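Local atomic coordinates of SusD homolog (Bacteroides thetaiotaomicron VPI-5482, PDB entry 3IV0), a protein that probably binds glycans at the outer membrane of a gut bacterium as a SusD-type surface protein, its precise ligand being unknown. Residues S28-F33 with K124-F129; M209-L214 with I363-A368. One frame throughout, in Å; residues are numbered along the deposited sequence.

Interaction 1. Residues S28-F33 with K124-F129; sequences SIYNSF and KAEAIF
Glu126 OE1 takes the short hydrogen bond of this helix pair: the hydroxyl of Tyr30 gives its proton to it, with Tyr30 OH and Glu126 OE1 2.5 Å apart. The oxygen receives it on its anti lone pair, the one turned away from OE2, and it lies at the edge of the phenol ring, near the ring plane and 3.3 Å from Tyr30 CZ. The two side chains meet at about a right angle, with ring and carboxylate planes 59° apart. Glu126 runs extended beyond CG (chi2 -174°), which carries the carboxylate out from its helix to the tip of the tyrosine. Both polar groups have second partners: OE1 forms a salt bridge with Arg199 NE, and Tyr30 OH is hydrogen-bonded to Ala200 N, so the segment just before helix 202-219 is tied to the same spot. The arginine would probably favour a charged carboxylate in this buried place. Beside the polar pair the contact is apolar and looser. Ile29 points at the other helix and brings its CD1 within 4.4 Å of Ala127 CB, close to where the backbones come nearest, Ile29 CA and Ala127 CA being 7.6 Å apart. Helices 19-39 and 117-142 thus pack through a few side chains, in the helix-rich, TPR-like architecture characteristic of SusD proteins.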
loop_
_atom_site.group_PDB
_atom_site.type_symbol
_atom_site.label_atom_id
_atom_site.label_comp_id
_atom_site.label_asym_id
_atom_site.label_seq_id
_atom_site.Cartn_x
_atom_site.Cartn_y
_atom_site.Cartn_z
ATOM N N SER A 28 -1.302 13.577 14.721
ATOM C CA SER A 28 -2.717 13.364 14.509
ATOM C C SER A 28 -3.004 13.143 13.009
ATOM O O SER A 28 -4.010 12.541 12.678
ATOM C CB SER A 28 -3.543 14.543 15.059
ATOM O OG SER A 28 -3.540 15.670 14.204
ATOM N N ILE A 29 -2.127 13.646 12.131
ATOM C CA ILE A 29 -2.267 13.416 10.674
ATOM C C ILE A 29 -1.964 11.952 10.408
ATOM O O ILE A 29 -2.745 11.275 9.733
ATOM C CB ILE A 29 -1.368 14.366 9.866
ATOM C CG1 ILE A 29 -1.758 15.846 10.077
ATOM C CG2 ILE A 29 -1.394 13.965 8.353
ATOM C CD1 ILE A 29 -0.709 16.859 9.591
ATOM N N TYR A 30 -0.861 11.448 10.919
ATOM C CA TYR A 30 -0.539 10.030 10.837
ATOM C C TYR A 30 -1.648 9.173 11.428
ATOM O O TYR A 30 -2.044 8.156 10.871
ATOM C CB TYR A 30 0.756 9.731 11.538
ATOM C CG TYR A 30 2.013 10.165 10.846
ATOM C CD1 TYR A 30 2.645 9.346 9.950
ATOM C CD2 TYR A 30 2.606 11.396 11.116
ATOM C CE1 TYR A 30 3.816 9.685 9.323
ATOM C CE2 TYR A 30 3.780 11.761 10.505
ATOM C CZ TYR A 30 4.393 10.923 9.595
ATOM O OH TYR A 30 5.572 11.272 9.010
ATOM N N ASN A 31 -2.215 9.607 12.559
ATOM C CA ASN A 31 -3.327 8.870 13.156
ATOM C C ASN A 31 -4.533 8.764 12.246
ATOM O O ASN A 31 -5.140 7.705 12.146
ATOM C CB ASN A 31 -3.681 9.500 14.520
ATOM C CG ASN A 31 -4.687 8.700 15.284
ATOM O OD1 ASN A 31 -4.405 7.570 15.655
ATOM N ND2 ASN A 31 -5.883 9.255 15.491
ATOM N N SER A 32 -4.895 9.864 11.611
ATOM C CA SER A 32 -6.010 9.834 10.690
ATOM C C SER A 32 -5.739 8.921 9.501
ATOM O O SER A 32 -6.642 8.182 9.100
ATOM C CB SER A 32 -6.416 11.229 10.198
ATOM O OG SER A 32 -6.976 11.987 11.273
ATOM N N PHE A 33 -4.524 8.928 8.970
ATOM C CA PHE A 33 -4.204 8.032 7.861
ATOM C C PHE A 33 -4.321 6.588 8.338
ATOM O O PHE A 33 -4.846 5.738 7.614
ATOM C CB PHE A 33 -2.812 8.316 7.360
ATOM C CG PHE A 33 -2.451 7.526 6.142
ATOM C CD1 PHE A 33 -2.870 7.938 4.876
ATOM C CD2 PHE A 33 -1.730 6.374 6.241
ATOM C CE1 PHE A 33 -2.525 7.201 3.744
ATOM C CE2 PHE A 33 -1.408 5.640 5.113
ATOM C CZ PHE A 33 -1.819 6.063 3.879
ATOM N N LYS A 124 6.951 20.125 8.251
ATOM C CA LYS A 124 6.337 20.545 7.009
ATOM C C LYS A 124 6.530 19.438 5.984
ATOM O O LYS A 124 5.582 19.096 5.255
ATOM C CB LYS A 124 6.952 21.841 6.488
ATOM C CG LYS A 124 6.561 23.093 7.270
ATOM C CD LYS A 124 7.291 24.318 6.662
ATOM C CE LYS A 124 7.005 25.598 7.382
ATOM N NZ LYS A 124 7.985 26.634 6.874
ATOM N N ALA A 125 7.748 18.919 5.845
ATOM C CA ALA A 125 8.027 17.848 4.867
ATOM C C ALA A 125 7.172 16.620 5.136
ATOM O O ALA A 125 6.610 16.019 4.185
ATOM C CB ALA A 125 9.476 17.476 4.895
ATOM N N GLU A 126 7.029 16.232 6.394
ATOM C CA GLU A 126 6.190 15.117 6.736
ATOM C C GLU A 126 4.729 15.349 6.427
ATOM O O GLU A 126 4.027 14.446 5.920
ATOM C CB GLU A 126 6.343 14.776 8.226
ATOM C CG GLU A 126 7.673 14.244 8.621
ATOM C CD GLU A 126 7.681 13.815 10.054
ATOM O OE1 GLU A 126 6.943 12.882 10.394
ATOM O OE2 GLU A 126 8.394 14.418 10.880
ATOM N N ALA A 127 4.245 16.563 6.650
ATOM C CA ALA A 127 2.874 16.889 6.346
ATOM C C ALA A 127 2.639 16.862 4.833
ATOM O O ALA A 127 1.583 16.378 4.387
ATOM C CB ALA A 127 2.514 18.295 6.922
ATOM N N ILE A 128 3.576 17.382 4.049
ATOM C CA ILE A 128 3.449 17.303 2.591
ATOM C C ILE A 128 3.455 15.847 2.148
ATOM O O ILE A 128 2.646 15.452 1.288
ATOM C CB ILE A 128 4.571 18.057 1.918
ATOM C CG1 ILE A 128 4.378 19.555 2.142
ATOM C CG2 ILE A 128 4.613 17.755 0.391
ATOM C CD1 ILE A 128 5.661 20.389 1.959
ATOM N N PHE A 129 4.330 15.027 2.711
ATOM C CA PHE A 129 4.336 13.617 2.398
ATOM C C PHE A 129 2.994 12.960 2.707
ATOM O O PHE A 129 2.424 12.234 1.863
ATOM C CB PHE A 129 5.465 12.875 3.117
ATOM C CG PHE A 129 5.400 11.380 2.934
ATOM C CD1 PHE A 129 5.824 10.799 1.739
ATOM C CD2 PHE A 129 4.848 10.568 3.902
ATOM C CE1 PHE A 129 5.719 9.435 1.546
ATOM C CE2 PHE A 129 4.737 9.192 3.701
ATOM C CZ PHE A 129 5.195 8.631 2.521
#

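Interaction 2. Residues M209-L214 with I363-A368; sequences MMHINL and IVFRYA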
loop_
_atom_site.group_PDB
_atom_site.type_symbol
_atom_site.label_atom_id
_atom_site.label_comp_id
_atom_site.label_asym_id
_atom_site.label_seq_id
_atom_site.Cartn_x
_atom_site.Cartn_y
_atom_site.Cartn_z
HETATM N N MSE A 209 6.792 8.504 -4.729
HETATM C CA MSE A 209 6.957 9.112 -6.040
HETATM C C MSE A 209 7.051 8.094 -7.141
HETATM O O MSE A 209 6.526 8.308 -8.235
HETATM C CB MSE A 209 8.166 10.028 -6.044
HETATM C CG MSE A 209 8.022 11.326 -5.197
HETATM SE SE MSE A 209 9.557 12.468 -5.254
HETATM C CE MSE A 209 9.388 13.204 -7.100
HETATM N N MSE A 210 7.685 6.952 -6.854
HETATM C CA MSE A 210 7.743 5.897 -7.850
HETATM C C MSE A 210 6.367 5.347 -8.156
HETATM O O MSE A 210 6.007 5.170 -9.315
HETATM C CB MSE A 210 8.679 4.769 -7.433
HETATM C CG MSE A 210 10.081 5.226 -7.209
HETATM SE SE MSE A 210 11.296 3.915 -6.399
HETATM C CE MSE A 210 11.534 2.875 -7.822
ATOM N N HIS A 211 5.558 5.149 -7.114
ATOM C CA HIS A 211 4.198 4.678 -7.304
ATOM C C HIS A 211 3.356 5.678 -8.082
ATOM O O HIS A 211 2.614 5.303 -8.986
ATOM C CB HIS A 211 3.563 4.427 -5.947
ATOM C CG HIS A 211 3.724 3.042 -5.482
ATOM N ND1 HIS A 211 4.845 2.565 -4.825
ATOM C CD2 HIS A 211 2.872 2.009 -5.604
ATOM C CE1 HIS A 211 4.661 1.274 -4.571
ATOM N NE2 HIS A 211 3.474 0.924 -5.030
ATOM N N ILE A 212 3.484 6.958 -7.779
ATOM C CA ILE A 212 2.676 7.971 -8.457
ATOM C C ILE A 212 3.041 8.009 -9.940
ATOM O O ILE A 212 2.149 8.000 -10.810
ATOM C CB ILE A 212 2.831 9.348 -7.796
ATOM C CG1 ILE A 212 2.199 9.390 -6.418
ATOM C CG2 ILE A 212 2.205 10.446 -8.686
ATOM C CD1 ILE A 212 2.578 10.633 -5.620
ATOM N N ASN A 213 4.328 8.011 -10.256
ATOM C CA ASN A 213 4.757 7.954 -11.659
ATOM C C ASN A 213 4.178 6.738 -12.372
ATOM O O ASN A 213 3.753 6.828 -13.519
ATOM C CB ASN A 213 6.266 7.924 -11.739
ATOM C CG ASN A 213 6.872 9.314 -11.741
ATOM O OD1 ASN A 213 6.735 10.066 -12.717
ATOM N ND2 ASN A 213 7.534 9.676 -10.646
ATOM N N LEU A 214 4.174 5.577 -11.729
ATOM C CA LEU A 214 3.703 4.358 -12.384
ATOM C C LEU A 214 2.191 4.349 -12.583
ATOM O O LEU A 214 1.686 3.764 -13.554
ATOM C CB LEU A 214 4.209 3.124 -11.642
ATOM C CG LEU A 214 5.742 2.962 -11.760
ATOM C CD1 LEU A 214 6.228 1.937 -10.756
ATOM C CD2 LEU A 214 6.123 2.523 -13.184
ATOM N N ILE A 363 3.163 -2.743 6.512
ATOM C CA ILE A 363 4.293 -2.310 5.695
ATOM C C ILE A 363 3.834 -1.785 4.352
ATOM O O ILE A 363 3.572 -2.593 3.429
ATOM C CB ILE A 363 5.302 -3.420 5.456
ATOM C CG1 ILE A 363 5.729 -4.070 6.787
ATOM C CG2 ILE A 363 6.541 -2.864 4.763
ATOM C CD1 ILE A 363 6.272 -3.111 7.911
ATOM N N VAL A 364 3.723 -0.465 4.197
ATOM C CA VAL A 364 3.129 0.131 3.022
ATOM C C VAL A 364 4.098 0.059 1.851
ATOM O O VAL A 364 3.717 -0.387 0.743
ATOM C CB VAL A 364 2.712 1.590 3.302
ATOM C CG1 VAL A 364 2.198 2.272 2.010
ATOM C CG2 VAL A 364 1.631 1.636 4.373
ATOM N N PHE A 365 5.322 0.489 2.051
ATOM C CA PHE A 365 6.367 0.438 1.044
ATOM C C PHE A 365 7.570 -0.182 1.697
ATOM O O PHE A 365 7.962 0.203 2.811
ATOM C CB PHE A 365 6.747 1.834 0.557
ATOM C CG PHE A 365 5.613 2.624 -0.063
ATOM C CD1 PHE A 365 4.780 2.085 -1.049
ATOM C CD2 PHE A 365 5.429 3.971 0.306
ATOM C CE1 PHE A 365 3.784 2.828 -1.610
ATOM C CE2 PHE A 365 4.406 4.719 -0.287
ATOM C CZ PHE A 365 3.580 4.127 -1.218
ATOM N N ARG A 366 8.221 -1.120 1.020
ATOM C CA ARG A 366 9.499 -1.606 1.529
ATOM C C ARG A 366 10.524 -1.793 0.420
ATOM O O ARG A 366 10.207 -1.691 -0.782
ATOM C CB ARG A 366 9.367 -2.855 2.369
ATOM C CG ARG A 366 8.872 -4.043 1.634
ATOM C CD ARG A 366 8.859 -5.268 2.574
ATOM N NE ARG A 366 8.107 -6.374 1.987
ATOM C CZ ARG A 366 8.655 -7.452 1.425
ATOM N NH1 ARG A 366 9.953 -7.607 1.315
ATOM N NH2 ARG A 366 7.866 -8.396 0.963
ATOM N N TYR A 367 11.771 -2.005 0.802
ATOM C CA TYR A 367 12.886 -1.898 -0.126
ATOM C C TYR A 367 12.808 -2.925 -1.248
ATOM O O TYR A 367 13.108 -2.589 -2.386
ATOM C CB TYR A 367 14.175 -1.963 0.667
ATOM C CG TYR A 367 15.452 -1.677 -0.080
ATOM C CD1 TYR A 367 15.620 -0.553 -0.886
ATOM C CD2 TYR A 367 16.548 -2.500 0.101
ATOM C CE1 TYR A 367 16.834 -0.321 -1.537
ATOM C CE2 TYR A 367 17.772 -2.239 -0.497
ATOM C CZ TYR A 367 17.885 -1.185 -1.333
ATOM O OH TYR A 367 19.098 -0.937 -1.936
ATOM N N ALA A 368 12.359 -4.152 -0.994
ATOM C CA ALA A 368 12.257 -5.125 -2.078
ATOM C C ALA A 368 11.271 -4.642 -3.119
ATOM O O ALA A 368 11.487 -4.820 -4.325
ATOM C CB ALA A 368 11.810 -6.522 -1.561
#
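His211 of helix 202-219 lays its imidazole against the ring of Phe365, which sits in a classic beta bulge: Val364 and Phe365 both face Phe266 of the neighbouring antiparallel strand 264-268. From its CB, which points at the helix, Phe365 sets CG beside the backbone N and anti to the carbonyl carbon (chi1 -59°), sending the ring out toward the histidine. Phe365 CD1 then comes 3.6 Å from His211 CE1. At the next atom, Phe365 CE1, the approach is closest, 3.4 Å to His211 ND1; this phenyl carbon lies 3.3 Å above the imidazole plane, over one face but displaced toward the rim. Phe365 CZ has already moved off, 4.1 Å from His211 ND1. The rings are oblique, with planes 35° apart and centroids separated by 4.7 Å, and the two side chains run antiparallel where they overlap. Behind the phenyl, Val364 CG1 covers the centre of one face. The imidazole also meets the ring of His428, and its ND1 has a weak hydrogen bond to Ala207 O, one turn back along the helix. Replacing His211 by an alanine is likely to leave Phe365 CE1 without the imidazole face it rests against and to open a gap between helix and bulge. Leu373 of helix 367-381, which starts right after Arg366 at its N-cap, touches His211 as well, so strand and following helix both pack on helix 202-219. Within that helix, Met209 O accepts hydrogen bonds from both the backbone N and the side-chain ND2 of Asn213, which come from opposite faces of its plane; Asn213 ND2 is 2.9 Å from Met209 O and stands 49° out of the carbonyl plane.

Overall arrangement
Both contacts are buried, but interaction 2 lies deeper, its centre 8 Å from that of the chain against 16 Å for interaction 1. Their centres are about 17 Å apart and their nearest atoms about 5 Å, without touching. Interaction 1 joins two helices of the N-terminal half; interaction 2 brings helix 202-219 against a strand and helix start from much later in the sequence. They share no element directly, yet Phe129 of 124-129 packs on helix 202-219 and edge-to-face on Phe266, which pairs with the bulge. The outer contact is held by a hydrogen-bonded acid, whereas the inner one relies on aromatic packing.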